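Side-chain contacts in pngf-ii (Elizabethkingia meningoseptica, PDB 4R4X), which is a peptide:N-glycosidase, an enzyme that removes N-linked glycans from glycoproteins by cleaving the amide bond between the sugar and the asparagine side chain: residues Val251-Gln256 against Pro337-Lys342; Val221-Ile226 against Leu362-His367; Ile297-Phe302 against Ile344-Phe349. All blocks are in the same frame, centred on the assembly; numbering follows the deposited sequence. Where two conformers were deposited one is given.

Each contact has at least one segment on, or just leaving, a large antiparallel sheet with strand order 216-222, 343-350, 248-253, 297-303. Contact 3 has both; contact 1 sets helix 336-339 against it; contact 2 reaches strand 358-367 of a second sheet. The centre of contact 1 lies about 10 Å from those of contacts 2 and 3, which are about 14 Å apart. Probable backbone hydrogen bonds, both 2.9 Å, join it to contact 2 (Ile-223 N to Lys-342 O) and contact 3 (Gly-347 N to Phe-252 O). Contacts 2 and 3 meet at Leu-364 CD2 and Ile-346 CD1, 4.2 Å. Zinc binds elsewhere, at Glu-52/Asp-159 and His-542/His-545, the latter in a terminal histidine run, probably a purification tag.

Contact 1 (Val251-Gln256 against Pro337-Lys342); sequences VFIIPQ and PQLSGK
Ile-253 and Pro-255, where strand 248-253 runs out into a loop, lie over the last turn of helix 336-339, with CA atoms 8.9 Å apart for Ile-253 and Leu-339 and 7.8 Å for Pro-255 and Gln-338. One methyl does most of the touching. Ile-253 CD1 sits 3.7 Å from Gln-338 CG and 3.9 Å from Leu-339 CD2; its side chain runs antiparallel alongside Gln-338 and lies roughly perpendicular to Leu-339. With chi1 at 60°, CG1 of Ile-253 is flanked by both backbone neighbours of CA, and the extended chain beyond carries CD1 to the helix. Gln-338 bends at chi2 (67°), which brings the end of its side chain to the CB side of Pro-255. A type II turn from Leu-339 to Lys-342 follows the helix, Ser-340 being the first residue to leave helical angles and Gly-341 having positive phi; Lys-342 NZ folds back to Gln-338 O in a weak bond of 3.4 Å. The strands on either side of 248-253 flank the contact: Ile-253 also rests on Ile-346 of strand 343-350 and on Ile-297 and Leu-299 of strand 297-303, while Leu-339 packs on Ile-344.

Contact 2 (Val221-Ile226 against Leu362-His367); sequences VKIPEI and LELSIH
Ile-223 and Pro-224 meet Leu-364 and Ile-366 in the interior of a beta sandwich, where the chain leaving strand 216-222 of one sheet faces strand 358-367 of the other. The backbones stay well apart, 9.4 Å between the CA atoms of Ile-223 and Leu-364, and apolar side chains fill the distance. Ile-223 CD1 touches Leu-364 CD1 at 3.8 Å, one side chain lying nearly square across the other; the bend of Ile-223 at chi2 (-61°) turns its end methyl to the partner although its CB does not aim there. Pro-224 puts its ring CG against Ile-366 CD1, 4.0 Å away. The other branch of Ile-366 faces Ile-226, with CG2 4.2 Å from CB, a loose and doubtful contact because Ile-226 has two conformers.

The polar side chains lie off the apolar interface. Lys-222 NZ curls over its own strand end to Ile-223 O at 2.9 Å, reaching it from 55° above the carbonyl plane. On the far face of strand 358-367, Ser-365 OG and His-367 NE2 share a hydrogen bond of 2.7 Å; Arg-329 also bonds that OG, and Phe-185 stacks on the imidazole. Such alternation, with Leu-364 and Ile-366 inward and Ser-365 and His-367 on the opposite face of the strand, is the usual pattern of a sandwich strand, consistent with the jelly-roll domains of the PNGase F family.

Contact 3 (Ile297-Phe302 against Ile344-Phe349); sequences IELMRF and ILIGAF
Leu-299 and Ile-346 provide the apolar part of this contact, which joins strands 297-303 and 343-350 across the intervening strand 248-253. Their end methyls, both named CD1, come to 3.9 Å, and the side chains are set close to perpendicular. CG1 of Ile-346 stands anti to the backbone N (chi1 177°), a setting from which the outstretched side chain delivers CD1 to Leu-299.

Further along, the meeting is of ring with backbone: Phe-302 CZ comes near Phe-349 O, a loose approach at 4.1 Å, oblique to the ring. The same ring packs on Val-251 of the adjacent strand 248-253 and meets Tyr-328.

A buried salt bridge lies within 297-302. Arg-301 grips Glu-298 side-on: NE reaches OE2 at 2.9 Å and NH2 reaches OE1 at 2.8 Å, with N-H...O angles of 151° and 145°. OE1 offers its syn lone pair, whereas OE2 is met from above the carboxylate plane. Two bonds, one to each oxygen, fix the rotation of both groups. Further hydrogen bonds hold the pair in the rest of the chain: Ser-531 to OE1, Thr-386 to OE2, and Arg-301 NH1 to Asn-529 O.

Leu-299 has near-helical backbone angles, and it and Met-300, a selenomethionine, both face Val-251. That is a classic beta bulge, placed where the chain turns a corner at Leu-299 in strand 297-303.

Contact 1 (Val251-Gln256 against Pro337-Lys342)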
ATOM      1  N   VAL A 251      11.696  -4.809  -6.136  1.00 14.10           N
ATOM      2  CA  VAL A 251      10.533  -5.671  -6.228  1.00 13.65           C
ATOM      3  C   VAL A 251      10.131  -5.590  -7.691  1.00 13.35           C
ATOM      4  O   VAL A 251       9.977  -4.486  -8.250  1.00 13.31           O
ATOM      5  CB  VAL A 251       9.390  -5.199  -5.336  1.00 13.29           C
ATOM      6  CG1 VAL A 251       8.194  -6.124  -5.470  1.00 13.43           C
ATOM      7  CG2 VAL A 251       9.857  -5.120  -3.891  1.00 14.05           C
ATOM      8  N   PHE A 252      10.019  -6.754  -8.318  1.00 13.09           N
ATOM      9  CA  PHE A 252       9.840  -6.838  -9.754  1.00 13.43           C
ATOM     10  C   PHE A 252       8.781  -7.856 -10.108  1.00 13.34           C
ATOM     11  O   PHE A 252       8.445  -8.728  -9.302  1.00 12.03           O
ATOM     12  CB  PHE A 252      11.163  -7.181 -10.461  1.00 14.16           C
ATOM     13  CG  PHE A 252      11.746  -8.521 -10.094  1.00 13.88           C
ATOM     14  CD1 PHE A 252      12.602  -8.652  -9.018  1.00 13.76           C
ATOM     15  CD2 PHE A 252      11.447  -9.654 -10.845  1.00 14.07           C
ATOM     16  CE1 PHE A 252      13.139  -9.892  -8.671  1.00 14.15           C
ATOM     17  CE2 PHE A 252      11.996 -10.888 -10.524  1.00 14.68           C
ATOM     18  CZ  PHE A 252      12.833 -11.014  -9.415  1.00 14.75           C
ATOM     19  N   ILE A 253       8.224  -7.690 -11.295  1.00 14.36           N
ATOM     20  CA  ILE A 253       7.385  -8.698 -11.928  1.00 14.18           C
ATOM     21  C   ILE A 253       8.005  -9.059 -13.272  1.00 14.13           C
ATOM     22  O   ILE A 253       8.814  -8.297 -13.837  1.00 14.13           O
ATOM     23  CB  ILE A 253       5.907  -8.261 -12.089  1.00 14.75           C
ATOM     24  CG1 ILE A 253       5.788  -7.000 -12.936  1.00 14.08           C
ATOM     25  CG2 ILE A 253       5.267  -8.021 -10.720  1.00 16.14           C
ATOM     26  CD1 ILE A 253       4.377  -6.608 -13.308  1.00 14.42           C
ATOM     27  N   ILE A 254       7.622 -10.228 -13.797  1.00 14.40           N
ATOM     28  CA  ILE A 254       8.200 -10.729 -15.023  1.00 14.20           C
ATOM     29  C   ILE A 254       7.123 -10.786 -16.114  1.00 15.04           C
ATOM     30  O   ILE A 254       6.259 -11.681 -16.091  1.00 15.17           O
ATOM     31  CB  ILE A 254       8.843 -12.120 -14.811  1.00 14.65           C
ATOM     32  CG1 ILE A 254       9.968 -12.024 -13.783  1.00 15.15           C
ATOM     33  CG2 ILE A 254       9.392 -12.650 -16.133  1.00 14.36           C
ATOM     34  CD1 ILE A 254      10.561 -13.339 -13.357  1.00 15.37           C
ATOM     35  N   PRO A 255       7.153  -9.845 -17.073  1.00 14.93           N
ATOM     36  CA  PRO A 255       6.189  -9.998 -18.195  1.00 15.58           C
ATOM     37  C   PRO A 255       6.531 -11.183 -19.102  1.00 15.58           C
ATOM     38  O   PRO A 255       7.664 -11.304 -19.572  1.00 16.24           O
ATOM     39  CB  PRO A 255       6.311  -8.681 -18.967  1.00 15.70           C
ATOM     40  CG  PRO A 255       7.084  -7.766 -18.069  1.00 16.19           C
ATOM     41  CD  PRO A 255       7.958  -8.627 -17.217  1.00 15.45           C
ATOM     42  N   GLN A 256       5.542 -12.032 -19.345  1.00 16.71           N
ATOM     43  CA  GLN A 256       5.740 -13.278 -20.084  1.00 17.47           C
ATOM     44  C   GLN A 256       4.937 -13.311 -21.388  1.00 19.07           C
ATOM     45  O   GLN A 256       4.693 -14.398 -21.945  1.00 19.70           O
ATOM     46  CB  GLN A 256       5.370 -14.458 -19.193  1.00 17.97           C
ATOM     47  CG  GLN A 256       6.382 -14.698 -18.078  1.00 18.77           C
ATOM     48  CD  GLN A 256       6.098 -15.985 -17.324  1.00 20.29           C
ATOM     49  OE1 GLN A 256       6.768 -17.001 -17.524  1.00 22.39           O
ATOM     50  NE2 GLN A 256       5.083 -15.958 -16.489  1.00 19.67           N
ATOM     51  N   PRO A 337      -2.862  -2.479 -15.815  1.00 16.53           N
ATOM     52  CA  PRO A 337      -3.056  -3.299 -17.025  1.00 16.63           C
ATOM     53  C   PRO A 337      -2.131  -4.517 -17.125  1.00 17.57           C
ATOM     54  O   PRO A 337      -2.506  -5.500 -17.741  1.00 17.00           O
ATOM     55  CB  PRO A 337      -2.783  -2.322 -18.170  1.00 16.67           C
ATOM     56  CG  PRO A 337      -3.069  -0.977 -17.573  1.00 16.95           C
ATOM     57  CD  PRO A 337      -2.563  -1.079 -16.152  1.00 16.09           C
ATOM     58  N   GLN A 338      -0.947  -4.452 -16.526  1.00 16.81           N
ATOM     59  CA  GLN A 338      -0.014  -5.558 -16.537  1.00 18.57           C
ATOM     60  C   GLN A 338      -0.322  -6.552 -15.410  1.00 19.42           C
ATOM     61  O   GLN A 338       0.071  -7.702 -15.499  1.00 23.14           O
ATOM     62  CB  GLN A 338       1.423  -5.014 -16.430  1.00 19.21           C
ATOM     63  CG  GLN A 338       2.555  -6.026 -16.519  1.00 21.02           C
ATOM     64  CD  GLN A 338       2.688  -6.672 -17.891  1.00 21.70           C
ATOM     65  OE1 GLN A 338       2.907  -7.885 -18.006  1.00 25.37           O
ATOM     66  NE2 GLN A 338       2.552  -5.873 -18.931  1.00 20.23           N
ATOM     67  N   LEU A 339      -1.026  -6.114 -14.365  1.00 17.93           N
ATOM     68  CA  LEU A 339      -1.305  -6.970 -13.185  1.00 17.45           C
ATOM     69  C   LEU A 339      -2.676  -7.617 -13.177  1.00 17.11           C
ATOM     70  O   LEU A 339      -2.829  -8.731 -12.683  1.00 17.69           O
ATOM     71  CB  LEU A 339      -1.168  -6.150 -11.907  1.00 17.65           C
ATOM     72  CG  LEU A 339       0.213  -5.573 -11.591  1.00 17.83           C
ATOM     73  CD1 LEU A 339       0.059  -4.459 -10.560  1.00 18.44           C
ATOM     74  CD2 LEU A 339       1.138  -6.656 -11.085  1.00 19.13           C
ATOM     75  N   SER A 340      -3.678  -6.916 -13.703  1.00 17.31           N
ATOM     76  CA  SER A 340      -5.077  -7.297 -13.516  1.00 17.67           C
ATOM     77  C   SER A 340      -5.358  -8.703 -14.051  1.00 18.34           C
ATOM     78  O   SER A 340      -5.009  -9.027 -15.195  1.00 16.84           O
ATOM     79  CB  SER A 340      -6.004  -6.290 -14.216  1.00 17.75           C
ATOM     80  OG  SER A 340      -7.351  -6.551 -13.888  1.00 17.02           O
ATOM     81  N   GLY A 341      -5.953  -9.533 -13.201  1.00 18.65           N
ATOM     82  CA  GLY A 341      -6.496 -10.828 -13.607  1.00 20.33           C
ATOM     83  C   GLY A 341      -5.467 -11.834 -14.104  1.00 21.89           C
ATOM     84  O   GLY A 341      -5.801 -12.699 -14.901  1.00 24.50           O
ATOM     85  N   LYS A 342      -4.220 -11.702 -13.671  1.00 22.24           N
ATOM     86  CA  LYS A 342      -3.145 -12.563 -14.131  1.00 23.84           C
ATOM     87  C   LYS A 342      -2.553 -13.327 -12.980  1.00 22.12           C
ATOM     88  O   LYS A 342      -2.521 -12.846 -11.841  1.00 20.68           O
ATOM     89  CB  LYS A 342      -2.004 -11.754 -14.727  1.00 26.37           C
ATOM     90  CG  LYS A 342      -2.319 -11.052 -16.025  1.00 29.46           C
ATOM     91  CD  LYS A 342      -1.036 -10.775 -16.773  1.00 31.33           C
ATOM     92  CE  LYS A 342      -1.320 -10.386 -18.209  1.00 34.01           C
ATOM     93  NZ  LYS A 342      -1.457  -8.922 -18.332  1.00 35.52           N
TER

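Contact 2 (Val221-Ile226 against Leu362-His367)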
ATOM      1  N   VAL A 221       1.818 -15.543  -8.021  1.00 18.40           N
ATOM      2  CA  VAL A 221       0.671 -15.087  -7.253  1.00 18.20           C
ATOM      3  C   VAL A 221      -0.492 -14.733  -8.184  1.00 18.76           C
ATOM      4  O   VAL A 221      -0.291 -14.152  -9.253  1.00 16.76           O
ATOM      5  CB  VAL A 221       0.995 -13.884  -6.322  1.00 19.10           C
ATOM      6  CG1 VAL A 221       2.146 -14.216  -5.404  1.00 19.05           C
ATOM      7  CG2 VAL A 221       1.334 -12.638  -7.105  1.00 21.25           C
ATOM      8  N   LYS A 222      -1.706 -15.095  -7.777  1.00 18.64           N
ATOM      9  CA  LYS A 222      -2.873 -14.811  -8.583  1.00 21.21           C
ATOM     10  C   LYS A 222      -3.465 -13.442  -8.212  1.00 18.71           C
ATOM     11  O   LYS A 222      -3.771 -13.185  -7.074  1.00 18.23           O
ATOM     12  CB  LYS A 222      -3.918 -15.929  -8.451  1.00 24.09           C
ATOM     13  CG  LYS A 222      -5.174 -15.668  -9.287  1.00 29.45           C
ATOM     14  CD  LYS A 222      -4.851 -15.280 -10.736  1.00 32.91           C
ATOM     15  CE  LYS A 222      -6.084 -15.270 -11.638  1.00 35.85           C
ATOM     16  NZ  LYS A 222      -6.985 -14.124 -11.328  1.00 37.21           N
ATOM     17  N   ILE A 223      -3.575 -12.561  -9.195  1.00 17.73           N
ATOM     18  CA  ILE A 223      -4.129 -11.229  -9.012  1.00 16.15           C
ATOM     19  C   ILE A 223      -5.532 -11.208  -9.581  1.00 16.54           C
ATOM     20  O   ILE A 223      -5.723 -11.568 -10.746  1.00 14.84           O
ATOM     21  CB  ILE A 223      -3.305 -10.176  -9.778  1.00 16.77           C
ATOM     22  CG1 ILE A 223      -1.819 -10.301  -9.418  1.00 17.27           C
ATOM     23  CG2 ILE A 223      -3.841  -8.763  -9.521  1.00 16.03           C
ATOM     24  CD1 ILE A 223      -1.532 -10.067  -7.947  1.00 17.66           C
ATOM     25  N   PRO A 224      -6.520 -10.778  -8.771  1.00 16.87           N
ATOM     26  CA  PRO A 224      -7.884 -10.719  -9.291  1.00 17.84           C
ATOM     27  C   PRO A 224      -8.014  -9.671 -10.372  1.00 17.62           C
ATOM     28  O   PRO A 224      -7.086  -8.857 -10.576  1.00 16.44           O
ATOM     29  CB  PRO A 224      -8.711 -10.341  -8.058  1.00 17.90           C
ATOM     30  CG  PRO A 224      -7.770  -9.577  -7.214  1.00 17.79           C
ATOM     31  CD  PRO A 224      -6.457 -10.306  -7.374  1.00 17.40           C
ATOM     32  N   GLU A 225      -9.149  -9.678 -11.066  1.00 18.27           N
ATOM     33  CA  GLU A 225      -9.446  -8.595 -11.973  1.00 18.78           C
ATOM     34  C   GLU A 225      -9.502  -7.311 -11.152  1.00 18.16           C
ATOM     35  O   GLU A 225     -10.127  -7.271 -10.103  1.00 17.95           O
ATOM     36  CB  GLU A 225     -10.773  -8.796 -12.697  1.00 21.71           C
ATOM     37  CG  GLU A 225     -11.107  -7.652 -13.644  1.00 24.74           C
ATOM     38  CD  GLU A 225     -12.473  -7.799 -14.312  1.00 27.68           C
ATOM     39  OE1 GLU A 225     -12.906  -6.850 -15.021  1.00 29.42           O
ATOM     40  OE2 GLU A 225     -13.116  -8.848 -14.115  1.00 29.74           O
ATOM     41  N   ILE A 226      -8.827  -6.271 -11.619  1.00 16.63           N
ATOM     42  CA  ILE A 226      -8.925  -5.007 -10.942  0.50 17.89           C
ATOM     43  C   ILE A 226      -9.408  -3.952 -11.963  1.00 17.84           C
ATOM     44  O   ILE A 226      -8.766  -3.677 -12.977  1.00 18.47           O
ATOM     45  CB  ILE A 226      -7.638  -4.674 -10.121  0.50 18.14           C
ATOM     46  CG1 ILE A 226      -6.840  -3.549 -10.704  0.50 18.83           C
ATOM     47  CG2 ILE A 226      -6.706  -5.861  -9.950  0.50 18.49           C
ATOM     48  CD1 ILE A 226      -7.204  -2.236 -10.097  0.50 19.25           C
ATOM     49  N   LEU A 362       6.584  -8.840   2.092  1.00 12.76           N
ATOM     50  CA  LEU A 362       6.072  -8.158   0.918  1.00 12.89           C
ATOM     51  C   LEU A 362       4.614  -8.520   0.662  1.00 13.72           C
ATOM     52  O   LEU A 362       4.244  -9.712   0.699  1.00 13.95           O
ATOM     53  CB  LEU A 362       6.894  -8.553  -0.298  1.00 12.89           C
ATOM     54  CG  LEU A 362       6.465  -7.991  -1.642  1.00 12.70           C
ATOM     55  CD1 LEU A 362       6.739  -6.505  -1.647  1.00 12.62           C
ATOM     56  CD2 LEU A 362       7.220  -8.707  -2.753  1.00 12.74           C
ATOM     57  N   GLU A 363       3.802  -7.500   0.376  1.00 13.53           N
ATOM     58  CA  GLU A 363       2.413  -7.687  -0.023  1.00 13.96           C
ATOM     59  C   GLU A 363       1.992  -6.605  -1.016  1.00 14.18           C
ATOM     60  O   GLU A 363       2.646  -5.558  -1.138  1.00 13.69           O
ATOM     61  CB  GLU A 363       1.486  -7.705   1.212  1.00 14.86           C
ATOM     62  CG  GLU A 363       1.360  -6.368   1.938  1.00 16.20           C
ATOM     63  CD  GLU A 363       0.566  -6.438   3.236  1.00 18.34           C
ATOM     64  OE1 GLU A 363      -0.195  -5.484   3.522  1.00 18.00           O
ATOM     65  OE2 GLU A 363       0.685  -7.441   3.978  1.00 20.52           O
ATOM     66  N   LEU A 364       0.926  -6.895  -1.747  1.00 14.81           N
ATOM     67  CA  LEU A 364       0.214  -5.934  -2.550  1.00 15.01           C
ATOM     68  C   LEU A 364      -1.127  -5.620  -1.917  1.00 14.76           C
ATOM     69  O   LEU A 364      -1.711  -6.463  -1.222  1.00 15.78           O
ATOM     70  CB  LEU A 364      -0.034  -6.494  -3.952  1.00 16.62           C
ATOM     71  CG  LEU A 364       1.115  -7.071  -4.768  1.00 19.12           C
ATOM     72  CD1 LEU A 364       0.624  -7.540  -6.135  1.00 20.00           C
ATOM     73  CD2 LEU A 364       2.212  -6.043  -4.949  1.00 18.92           C
ATOM     74  N   SER A 365      -1.629  -4.413  -2.133  1.00 13.86           N
ATOM     75  CA  SER A 365      -2.984  -4.082  -1.727  1.00 13.54           C
ATOM     76  C   SER A 365      -3.724  -3.378  -2.864  1.00 13.50           C
ATOM     77  O   SER A 365      -3.145  -2.545  -3.606  1.00 12.63           O
ATOM     78  CB  SER A 365      -3.002  -3.210  -0.472  1.00 13.71           C
ATOM     79  OG  SER A 365      -2.373  -1.969  -0.682  1.00 13.76           O
ATOM     80  N   ILE A 366      -4.994  -3.739  -2.992  1.00 13.21           N
ATOM     81  CA  ILE A 366      -5.892  -3.220  -4.013  1.00 13.09           C
ATOM     82  C   ILE A 366      -7.082  -2.563  -3.328  1.00 13.18           C
ATOM     83  O   ILE A 366      -7.771  -3.187  -2.500  1.00 12.20           O
ATOM     84  CB  ILE A 366      -6.388  -4.327  -4.957  1.00 13.84           C
ATOM     85  CG1 ILE A 366      -5.213  -5.118  -5.522  1.00 14.11           C
ATOM     86  CG2 ILE A 366      -7.244  -3.724  -6.089  1.00 14.29           C
ATOM     87  CD1 ILE A 366      -5.558  -6.544  -5.862  1.00 14.93           C
ATOM     88  N   HIS A 367      -7.302  -1.294  -3.661  1.00 12.99           N
ATOM     89  CA  HIS A 367      -8.256  -0.456  -2.969  1.00 13.35           C
ATOM     90  C   HIS A 367      -9.392  -0.044  -3.918  1.00 14.02           C
ATOM     91  O   HIS A 367      -9.117   0.335  -5.066  1.00 13.57           O
ATOM     92  CB  HIS A 367      -7.546   0.754  -2.366  1.00 13.29           C
ATOM     93  CG  HIS A 367      -6.414   0.366  -1.474  1.00 13.43           C
ATOM     94  ND1 HIS A 367      -6.563   0.174  -0.112  1.00 13.70           N
ATOM     95  CD2 HIS A 367      -5.137   0.031  -1.763  1.00 13.83           C
ATOM     96  CE1 HIS A 367      -5.412  -0.214   0.405  1.00 13.99           C
ATOM     97  NE2 HIS A 367      -4.537  -0.331  -0.579  1.00 14.51           N
TER

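Contact 3 (Ile297-Phe302 against Ile344-Phe349)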
ATOM      1  N   ILE A 297       9.845  -5.789 -15.209  1.00 13.01           N
ATOM      2  CA  ILE A 297       9.314  -4.519 -14.709  1.00 13.62           C
ATOM      3  C   ILE A 297       9.638  -4.394 -13.229  1.00 13.94           C
ATOM      4  O   ILE A 297       9.323  -5.313 -12.422  1.00 13.54           O
ATOM      5  CB  ILE A 297       7.812  -4.442 -14.949  1.00 13.75           C
ATOM      6  CG1 ILE A 297       7.573  -4.288 -16.458  1.00 13.99           C
ATOM      7  CG2 ILE A 297       7.120  -3.293 -14.188  1.00 14.01           C
ATOM      8  CD1 ILE A 297       6.130  -4.343 -16.827  1.00 15.09           C
ATOM      9  N   GLU A 298      10.232  -3.255 -12.880  1.00 13.52           N
ATOM     10  CA  GLU A 298      10.463  -2.879 -11.472  1.00 13.92           C
ATOM     11  C   GLU A 298       9.205  -2.282 -10.859  1.00 13.16           C
ATOM     12  O   GLU A 298       8.787  -1.168 -11.234  1.00 12.91           O
ATOM     13  CB  GLU A 298      11.576  -1.832 -11.369  1.00 15.07           C
ATOM     14  CG  GLU A 298      12.863  -2.268 -11.964  1.00 16.79           C
ATOM     15  CD  GLU A 298      13.950  -1.220 -11.881  1.00 18.33           C
ATOM     16  OE1 GLU A 298      13.698  -0.042 -12.219  1.00 19.73           O
ATOM     17  OE2 GLU A 298      15.071  -1.586 -11.486  1.00 21.34           O
ATOM     18  N   LEU A 299       8.549  -2.999  -9.952  1.00 12.75           N
ATOM     19  CA  LEU A 299       7.438  -2.376  -9.208  1.00 12.47           C
ATOM     20  C   LEU A 299       7.952  -1.249  -8.312  1.00 13.69           C
ATOM     21  O   LEU A 299       7.321  -0.203  -8.221  1.00 14.57           O
ATOM     22  CB  LEU A 299       6.694  -3.388  -8.335  1.00 12.47           C
ATOM     23  CG  LEU A 299       6.035  -4.581  -9.018  1.00 12.17           C
ATOM     24  CD1 LEU A 299       5.142  -5.303  -7.998  1.00 12.64           C
ATOM     25  CD2 LEU A 299       5.204  -4.118 -10.228  1.00 12.57           C
HETATM   26  N   MSE A 300       9.096  -1.474  -7.675  1.00 14.44           N
HETATM   27  CA  MSE A 300       9.659  -0.558  -6.662  0.50 15.37           C
HETATM   28  C   MSE A 300      11.149  -0.762  -6.635  1.00 14.44           C
HETATM   29  O   MSE A 300      11.610  -1.874  -6.422  1.00 14.76           O
HETATM   30  CB  MSE A 300       9.092  -0.866  -5.259  0.50 17.05           C
HETATM   31  CG  MSE A 300       9.731  -0.046  -4.128  0.50 19.08           C
HETATM   32 SE   MSE A 300       9.728  -1.006  -2.392  0.50 23.18          SE
HETATM   33  CE  MSE A 300       7.939  -1.820  -2.471  0.50 21.84           C
ATOM     34  N   ARG A 301      11.922   0.308  -6.859  1.00 13.47           N
ATOM     35  CA  ARG A 301      13.362   0.296  -6.694  1.00 14.14           C
ATOM     36  C   ARG A 301      13.649   0.920  -5.335  1.00 13.79           C
ATOM     37  O   ARG A 301      13.137   2.013  -5.023  1.00 14.05           O
ATOM     38  CB  ARG A 301      14.054   1.087  -7.821  1.00 15.39           C
ATOM     39  CG  ARG A 301      15.550   1.349  -7.617  1.00 16.92           C
ATOM     40  CD  ARG A 301      16.491   0.528  -8.477  1.00 16.52           C
ATOM     41  NE  ARG A 301      16.167   0.550  -9.905  1.00 16.31           N
ATOM     42  CZ  ARG A 301      16.609   1.408 -10.832  1.00 15.86           C
ATOM     43  NH1 ARG A 301      17.426   2.411 -10.540  1.00 15.71           N
ATOM     44  NH2 ARG A 301      16.178   1.277 -12.090  1.00 14.96           N
ATOM     45  N   PHE A 302      14.420   0.208  -4.506  1.00 13.22           N
ATOM     46  CA  PHE A 302      14.701   0.657  -3.152  1.00 12.60           C
ATOM     47  C   PHE A 302      16.144   0.347  -2.797  1.00 12.68           C
ATOM     48  O   PHE A 302      16.812  -0.473  -3.448  1.00 12.88           O
ATOM     49  CB  PHE A 302      13.733   0.038  -2.112  1.00 12.30           C
ATOM     50  CG  PHE A 302      13.890  -1.455  -1.918  1.00 12.76           C
ATOM     51  CD1 PHE A 302      13.279  -2.361  -2.792  1.00 12.92           C
ATOM     52  CD2 PHE A 302      14.630  -1.966  -0.848  1.00 12.63           C
ATOM     53  CE1 PHE A 302      13.431  -3.733  -2.621  1.00 13.55           C
ATOM     54  CE2 PHE A 302      14.789  -3.343  -0.675  1.00 13.50           C
ATOM     55  CZ  PHE A 302      14.188  -4.230  -1.556  1.00 12.91           C
ATOM     56  N   ILE A 344       0.868 -13.877 -11.860  1.00 19.30           N
ATOM     57  CA  ILE A 344       2.125 -13.169 -12.160  1.00 18.87           C
ATOM     58  C   ILE A 344       3.283 -13.821 -11.450  1.00 17.97           C
ATOM     59  O   ILE A 344       3.097 -14.410 -10.374  1.00 17.27           O
ATOM     60  CB  ILE A 344       2.045 -11.692 -11.739  1.00 19.66           C
ATOM     61  CG1 ILE A 344       1.968 -11.543 -10.209  1.00 19.89           C
ATOM     62  CG2 ILE A 344       0.865 -11.036 -12.419  1.00 20.33           C
ATOM     63  CD1 ILE A 344       1.889 -10.112  -9.696  1.00 21.22           C
ATOM     64  N   LEU A 345       4.457 -13.750 -12.065  1.00 17.21           N
ATOM     65  CA  LEU A 345       5.702 -14.042 -11.385  1.00 18.01           C
ATOM     66  C   LEU A 345       6.193 -12.738 -10.744  1.00 17.45           C
ATOM     67  O   LEU A 345       6.523 -11.779 -11.462  1.00 16.22           O
ATOM     68  CB  LEU A 345       6.759 -14.551 -12.369  1.00 19.46           C
ATOM     69  CG  LEU A 345       6.472 -15.914 -13.001  1.00 20.51           C
ATOM     70  CD1 LEU A 345       7.356 -16.135 -14.221  1.00 21.71           C
ATOM     71  CD2 LEU A 345       6.705 -17.022 -11.983  1.00 21.97           C
ATOM     72  N   ILE A 346       6.268 -12.741  -9.413  1.00 16.62           N
ATOM     73  CA  ILE A 346       6.669 -11.574  -8.617  1.00 16.17           C
ATOM     74  C   ILE A 346       7.844 -11.933  -7.702  1.00 15.77           C
ATOM     75  O   ILE A 346       7.876 -13.011  -7.087  1.00 15.57           O
ATOM     76  CB  ILE A 346       5.486 -10.960  -7.830  1.00 16.34           C
ATOM     77  CG1 ILE A 346       5.945  -9.784  -6.940  1.00 16.62           C
ATOM     78  CG2 ILE A 346       4.791 -12.003  -6.961  1.00 17.30           C
ATOM     79  CD1 ILE A 346       4.810  -8.879  -6.515  1.00 16.59           C
ATOM     80  N   GLY A 347       8.833 -11.043  -7.654  1.00 14.07           N
ATOM     81  CA  GLY A 347      10.054 -11.328  -6.915  1.00 14.21           C
ATOM     82  C   GLY A 347      10.638 -10.155  -6.180  1.00 13.33           C
ATOM     83  O   GLY A 347      10.219  -9.010  -6.337  1.00 11.78           O
ATOM     84  N   ALA A 348      11.610 -10.469  -5.337  1.00 13.47           N
ATOM     85  CA  ALA A 348      12.354  -9.444  -4.645  1.00 13.34           C
ATOM     86  C   ALA A 348      13.825  -9.791  -4.783  1.00 13.13           C
ATOM     87  O   ALA A 348      14.188 -10.965  -4.783  1.00 13.88           O
ATOM     88  CB  ALA A 348      11.936  -9.393  -3.195  1.00 13.24           C
ATOM     89  N   PHE A 349      14.646  -8.760  -4.960  1.00 12.76           N
ATOM     90  CA  PHE A 349      16.091  -8.879  -5.108  1.00 13.16           C
ATOM     91  C   PHE A 349      16.743  -7.935  -4.121  1.00 12.95           C
ATOM     92  O   PHE A 349      16.329  -6.785  -4.004  1.00 12.43           O
ATOM     93  CB  PHE A 349      16.509  -8.496  -6.538  1.00 13.21           C
ATOM     94  CG  PHE A 349      17.966  -8.148  -6.713  1.00 14.14           C
ATOM     95  CD1 PHE A 349      18.954  -9.124  -6.690  1.00 14.47           C
ATOM     96  CD2 PHE A 349      18.352  -6.835  -6.969  1.00 14.88           C
ATOM     97  CE1 PHE A 349      20.289  -8.789  -6.877  1.00 14.72           C
ATOM     98  CE2 PHE A 349      19.681  -6.495  -7.182  1.00 14.67           C
ATOM     99  CZ  PHE A 349      20.654  -7.469  -7.139  1.00 14.71           C
TER